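Local coordinates for periplasmic binding protein/LacI transcriptional regulator (Clostridium phytofermentans, PDB 3BRS) that is probably a solute-binding protein of the periplasmic-binding and LacI-type family that captures a sugar between two domains for uptake into the cell, at residues L15-S18 with W22-L25; V109-I114 with V242-F247. All coordinates share one frame; numbering follows the deposited sequence.

How the contacts relate
Both contacts lie where the two domains meet, with centres about 15 Å apart, but at different depths. Contact 1 is partly buried: a loop folds over the first turns of helix 20-36, and acidic and hydroxyl groups dominate. The residues that touch in contact 2 are all buried, and they join two chain crossovers between the domains through one side-chain hydrogen bond between neutral groups. Contact 1 is local, its segments separated by three residues; contact 2 brings together segments with 127 residues between them. They also touch: V24 of helix 20-36 packs its CG1 against P246 CG at 3.6 Å, while L25 reaches the P246 carbonyl at the start of helix 246-262.

Contact 1 (L15-S18 with W22-L25); sequences LDDS and WSVL
The loop 15-18 doubles back over the first turns of helix 20-36, bringing D17 and S23 together with their CA atoms 4.8 Å apart. D17 has a left-handed backbone conformation, which lets the chain turn here before it enters the helix. The S23 hydroxyl hydrogen-bonds to the carbonyl oxygen of S19, one turn earlier; chi1 of -61° puts OG opposite the carbonyl carbon and beside its own backbone N. The modelled approach of OG to D17 is too tight to be trusted and remains doubtful. One residue before S23, W22 brings its CB to 4.5 Å from D16 N, and its indole then swings away, where NE1 hydrogen-bonds to E48. D16 braces the turn from within. Its CG stands opposite the backbone N (chi1 179°), and OD2 accepts a 3.0 Å hydrogen bond from S18 N with an N-H...O angle of 155°; the donor sits well above the carboxylate plane. The other oxygen, OD1, is hydrogen-bonded to Y200 OH, at the start of a helix in the second domain. An Asx turn, D16 to S18, thus shapes the loop that follows the first strand, 7-11, in a beta-alpha unit of a Rossmann-like domain. In this family such loops face the interdomain cleft, and the D16-Y200 hydrogen bond reaches across it.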
loop_
_atom_site.group_PDB
_atom_site.type_symbol
_atom_site.label_atom_id
_atom_site.label_comp_id
_atom_site.label_asym_id
_atom_site.label_seq_id
_atom_site.Cartn_x
_atom_site.Cartn_y
_atom_site.Cartn_z
ATOM N N LEU A 15 2.443 -11.444 4.575
ATOM C CA LEU A 15 3.619 -11.405 5.447
ATOM C C LEU A 15 4.837 -11.777 4.610
ATOM O O LEU A 15 5.281 -12.887 4.683
ATOM C CB LEU A 15 3.455 -12.410 6.608
ATOM C CG LEU A 15 2.502 -12.007 7.750
ATOM C CD1 LEU A 15 1.712 -13.201 8.174
ATOM C CD2 LEU A 15 3.298 -11.405 8.914
ATOM N N ASP A 16 5.349 -10.859 3.801
ATOM C CA ASP A 16 6.348 -11.186 2.804
ATOM C C ASP A 16 7.694 -11.030 3.469
ATOM O O ASP A 16 8.400 -12.013 3.637
ATOM C CB ASP A 16 6.227 -10.279 1.557
ATOM C CG ASP A 16 7.301 -10.578 0.471
ATOM O OD1 ASP A 16 7.122 -10.224 -0.725
ATOM O OD2 ASP A 16 8.335 -11.161 0.820
ATOM N N ASP A 17 8.065 -9.816 3.854
ATOM C CA ASP A 17 9.319 -9.640 4.577
ATOM C C ASP A 17 10.630 -9.647 3.755
ATOM O O ASP A 17 11.687 -9.418 4.291
ATOM C CB ASP A 17 9.348 -10.497 5.866
ATOM C CG ASP A 17 10.424 -11.561 5.881
ATOM O OD1 ASP A 17 10.611 -12.286 4.877
ATOM O OD2 ASP A 17 11.065 -11.689 6.953
ATOM N N SER A 18 10.541 -9.865 2.453
ATOM C CA SER A 18 11.417 -9.164 1.539
ATOM C C SER A 18 10.734 -7.797 1.347
ATOM O O SER A 18 11.351 -6.827 0.895
ATOM C CB SER A 18 11.551 -9.898 0.195
ATOM O OG SER A 18 10.510 -9.507 -0.691
ATOM N N TRP A 22 5.491 -4.420 4.690
ATOM C CA TRP A 22 4.810 -5.373 5.526
ATOM C C TRP A 22 5.673 -5.742 6.682
ATOM O O TRP A 22 5.164 -5.960 7.792
ATOM C CB TRP A 22 4.233 -6.617 4.757
ATOM C CG TRP A 22 3.117 -6.123 3.799
ATOM C CD1 TRP A 22 3.198 -6.044 2.445
ATOM C CD2 TRP A 22 1.856 -5.522 4.158
ATOM N NE1 TRP A 22 2.067 -5.483 1.918
ATOM C CE2 TRP A 22 1.213 -5.143 2.940
ATOM C CE3 TRP A 22 1.196 -5.285 5.373
ATOM C CZ2 TRP A 22 -0.054 -4.535 2.902
ATOM C CZ3 TRP A 22 -0.094 -4.686 5.336
ATOM C CH2 TRP A 22 -0.679 -4.292 4.099
ATOM N N SER A 23 6.976 -5.781 6.464
ATOM C CA SER A 23 7.896 -6.154 7.559
ATOM C C SER A 23 7.865 -5.157 8.674
ATOM O O SER A 23 7.899 -5.545 9.798
ATOM C CB SER A 23 9.348 -6.325 7.080
ATOM O OG SER A 23 9.418 -7.361 6.112
ATOM N N VAL A 24 7.929 -3.878 8.369
ATOM C CA VAL A 24 7.999 -2.852 9.400
ATOM C C VAL A 24 6.667 -2.603 10.132
ATOM O O VAL A 24 6.649 -2.328 11.340
ATOM C CB VAL A 24 8.554 -1.597 8.779
ATOM C CG1 VAL A 24 8.366 -0.390 9.666
ATOM C CG2 VAL A 24 10.066 -1.813 8.454
ATOM N N LEU A 25 5.542 -2.767 9.401
ATOM C CA LEU A 25 4.174 -2.651 9.954
ATOM C C LEU A 25 4.055 -3.678 11.053
ATOM O O LEU A 25 3.554 -3.421 12.154
ATOM C CB LEU A 25 3.173 -2.954 8.851
ATOM C CG LEU A 25 1.743 -2.657 9.309
ATOM C CD1 LEU A 25 0.951 -1.839 8.296
ATOM C CD2 LEU A 25 1.068 -3.943 9.629
#

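Contact 2 (V109-I114 with V242-F247); sequences VATDNI and VVQKPF
T111 and Q244 are the nearest residues of two strand-to-helix connections that run in opposite directions between the domains, their CA atoms 6.8 Å apart. Segment 109-114 leaves strand 107-110 of the first domain and enters helix 113-127 of the second; segment 242-247 leaves strand 240-243 of the second and returns to the first in helix 246-262. The two side chains point at each other and cross at about a right angle. T111 OG1 donates to Q244 OE1 over 2.8 Å, in the carbonyl plane and on a lone pair, with a C=O...O angle of 125°. T111 OG1 lies beside its own backbone N (chi1 -51°); the Q244 chain leaves by CG on the corresponding side, opposite its carbonyl carbon, and runs on extended to bring OE1 to the hydroxyl. Carbon adds a little around the bond, with T111 CB 3.6 Å from Q244 OE1 and Q244 CG 3.7 Å from T111 OG1. N113 stands farther off, its OD1 4.2 Å from Q244 OE1 and its amide plane nearly perpendicular to that of Q244. Its OD1 accepts from R149 NE of helix 144-157, a helix that Q244 also touches, while F21 of helix 20-36 packs on Q244 from the first domain. A single hydrogen bond between uncharged groups, with little carbon packing around it, therefore ties these two buried crossovers; in this family such crossovers act as the hinge between the domains.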
loop_
_atom_site.group_PDB
_atom_site.type_symbol
_atom_site.label_atom_id
_atom_site.label_comp_id
_atom_site.label_asym_id
_atom_site.label_seq_id
_atom_site.Cartn_x
_atom_site.Cartn_y
_atom_site.Cartn_z
ATOM N N VAL A 109 -6.427 3.330 10.104
ATOM C CA VAL A 109 -5.120 4.019 10.148
ATOM C C VAL A 109 -4.425 3.809 8.809
ATOM O O VAL A 109 -4.107 2.676 8.472
ATOM C CB VAL A 109 -4.211 3.538 11.252
ATOM C CG1 VAL A 109 -3.024 4.611 11.447
ATOM C CG2 VAL A 109 -5.040 3.379 12.564
ATOM N N ALA A 110 -4.177 4.873 8.046
ATOM C CA ALA A 110 -3.537 4.661 6.738
ATOM C C ALA A 110 -2.771 5.837 6.317
ATOM O O ALA A 110 -2.886 6.912 6.914
ATOM C CB ALA A 110 -4.666 4.338 5.636
ATOM N N THR A 111 -2.073 5.724 5.203
ATOM C CA THR A 111 -1.547 6.949 4.531
ATOM C C THR A 111 -2.700 7.616 3.795
ATOM O O THR A 111 -3.636 6.933 3.330
ATOM C CB THR A 111 -0.441 6.502 3.496
ATOM O OG1 THR A 111 0.472 5.656 4.193
ATOM C CG2 THR A 111 0.343 7.649 2.893
ATOM N N ASP A 112 -2.634 8.928 3.612
ATOM C CA ASP A 112 -3.434 9.593 2.573
ATOM C C ASP A 112 -2.824 9.177 1.215
ATOM O O ASP A 112 -1.757 9.724 0.770
ATOM C CB ASP A 112 -3.436 11.122 2.796
ATOM C CG ASP A 112 -4.474 11.869 1.924
ATOM O OD1 ASP A 112 -4.991 11.313 0.938
ATOM O OD2 ASP A 112 -4.778 13.045 2.204
ATOM N N ASN A 113 -3.481 8.220 0.538
ATOM C CA ASN A 113 -2.921 7.630 -0.738
ATOM C C ASN A 113 -3.168 8.517 -1.927
ATOM O O ASN A 113 -2.326 8.657 -2.873
ATOM C CB ASN A 113 -3.285 6.142 -0.916
ATOM C CG ASN A 113 -2.572 5.265 0.136
ATOM O OD1 ASN A 113 -1.371 5.063 0.028
ATOM N ND2 ASN A 113 -3.252 4.897 1.203
ATOM N N ILE A 114 -4.259 9.263 -1.808
ATOM C CA ILE A 114 -4.605 10.225 -2.835
ATOM C C ILE A 114 -3.539 11.279 -2.804
ATOM O O ILE A 114 -2.911 11.576 -3.817
ATOM C CB ILE A 114 -6.024 10.771 -2.742
ATOM C CG1 ILE A 114 -7.029 9.643 -2.993
ATOM C CG2 ILE A 114 -6.281 11.741 -3.951
ATOM C CD1 ILE A 114 -8.475 9.915 -2.523
ATOM N N VAL A 242 7.939 8.928 -2.647
ATOM C CA VAL A 242 7.061 9.154 -1.517
ATOM C C VAL A 242 7.263 7.915 -0.574
ATOM O O VAL A 242 7.218 6.761 -0.984
ATOM C CB VAL A 242 5.579 9.382 -1.888
ATOM C CG1 VAL A 242 4.793 9.704 -0.614
ATOM C CG2 VAL A 242 5.403 10.580 -2.877
ATOM N N VAL A 243 7.527 8.187 0.685
ATOM C CA VAL A 243 7.896 7.164 1.663
ATOM C C VAL A 243 6.776 7.181 2.680
ATOM O O VAL A 243 6.328 8.284 3.058
ATOM C CB VAL A 243 9.214 7.693 2.325
ATOM C CG1 VAL A 243 9.437 7.055 3.638
ATOM C CG2 VAL A 243 10.337 7.495 1.392
ATOM N N GLN A 244 6.283 6.019 3.119
ATOM C CA GLN A 244 5.206 6.014 4.099
ATOM C C GLN A 244 5.787 5.791 5.490
ATOM O O GLN A 244 7.011 5.817 5.647
ATOM C CB GLN A 244 4.185 4.891 3.791
ATOM C CG GLN A 244 3.663 4.986 2.372
ATOM C CD GLN A 244 2.817 3.831 2.047
ATOM O OE1 GLN A 244 1.694 3.747 2.513
ATOM N NE2 GLN A 244 3.357 2.886 1.286
ATOM N N LYS A 245 4.904 5.562 6.474
ATOM C CA LYS A 245 5.296 5.274 7.853
ATOM C C LYS A 245 4.712 3.945 8.406
ATOM O O LYS A 245 3.915 3.926 9.357
ATOM C CB LYS A 245 5.057 6.503 8.776
ATOM C CG LYS A 245 6.046 7.622 8.481
ATOM C CD LYS A 245 5.859 8.859 9.344
ATOM C CE LYS A 245 6.107 10.158 8.480
ATOM N NZ LYS A 245 5.630 11.518 9.004
ATOM N N PRO A 246 5.118 2.817 7.820
ATOM C CA PRO A 246 4.427 1.581 8.169
ATOM C C PRO A 246 4.587 1.244 9.612
ATOM O O PRO A 246 3.679 0.654 10.198
ATOM C CB PRO A 246 5.117 0.541 7.294
ATOM C CG PRO A 246 6.459 1.143 7.050
ATOM C CD PRO A 246 6.144 2.561 6.802
ATOM N N PHE A 247 5.719 1.637 10.220
ATOM C CA PHE A 247 5.887 1.349 11.641
ATOM C C PHE A 247 4.715 1.987 12.420
ATOM O O PHE A 247 4.019 1.313 13.235
ATOM C CB PHE A 247 7.264 1.882 12.126
ATOM C CG PHE A 247 7.596 1.416 13.482
ATOM C CD1 PHE A 247 7.187 2.151 14.599
ATOM C CD2 PHE A 247 8.261 0.176 13.675
ATOM C CE1 PHE A 247 7.468 1.671 15.922
ATOM C CE2 PHE A 247 8.542 -0.310 14.988
ATOM C CZ PHE A 247 8.144 0.439 16.095
#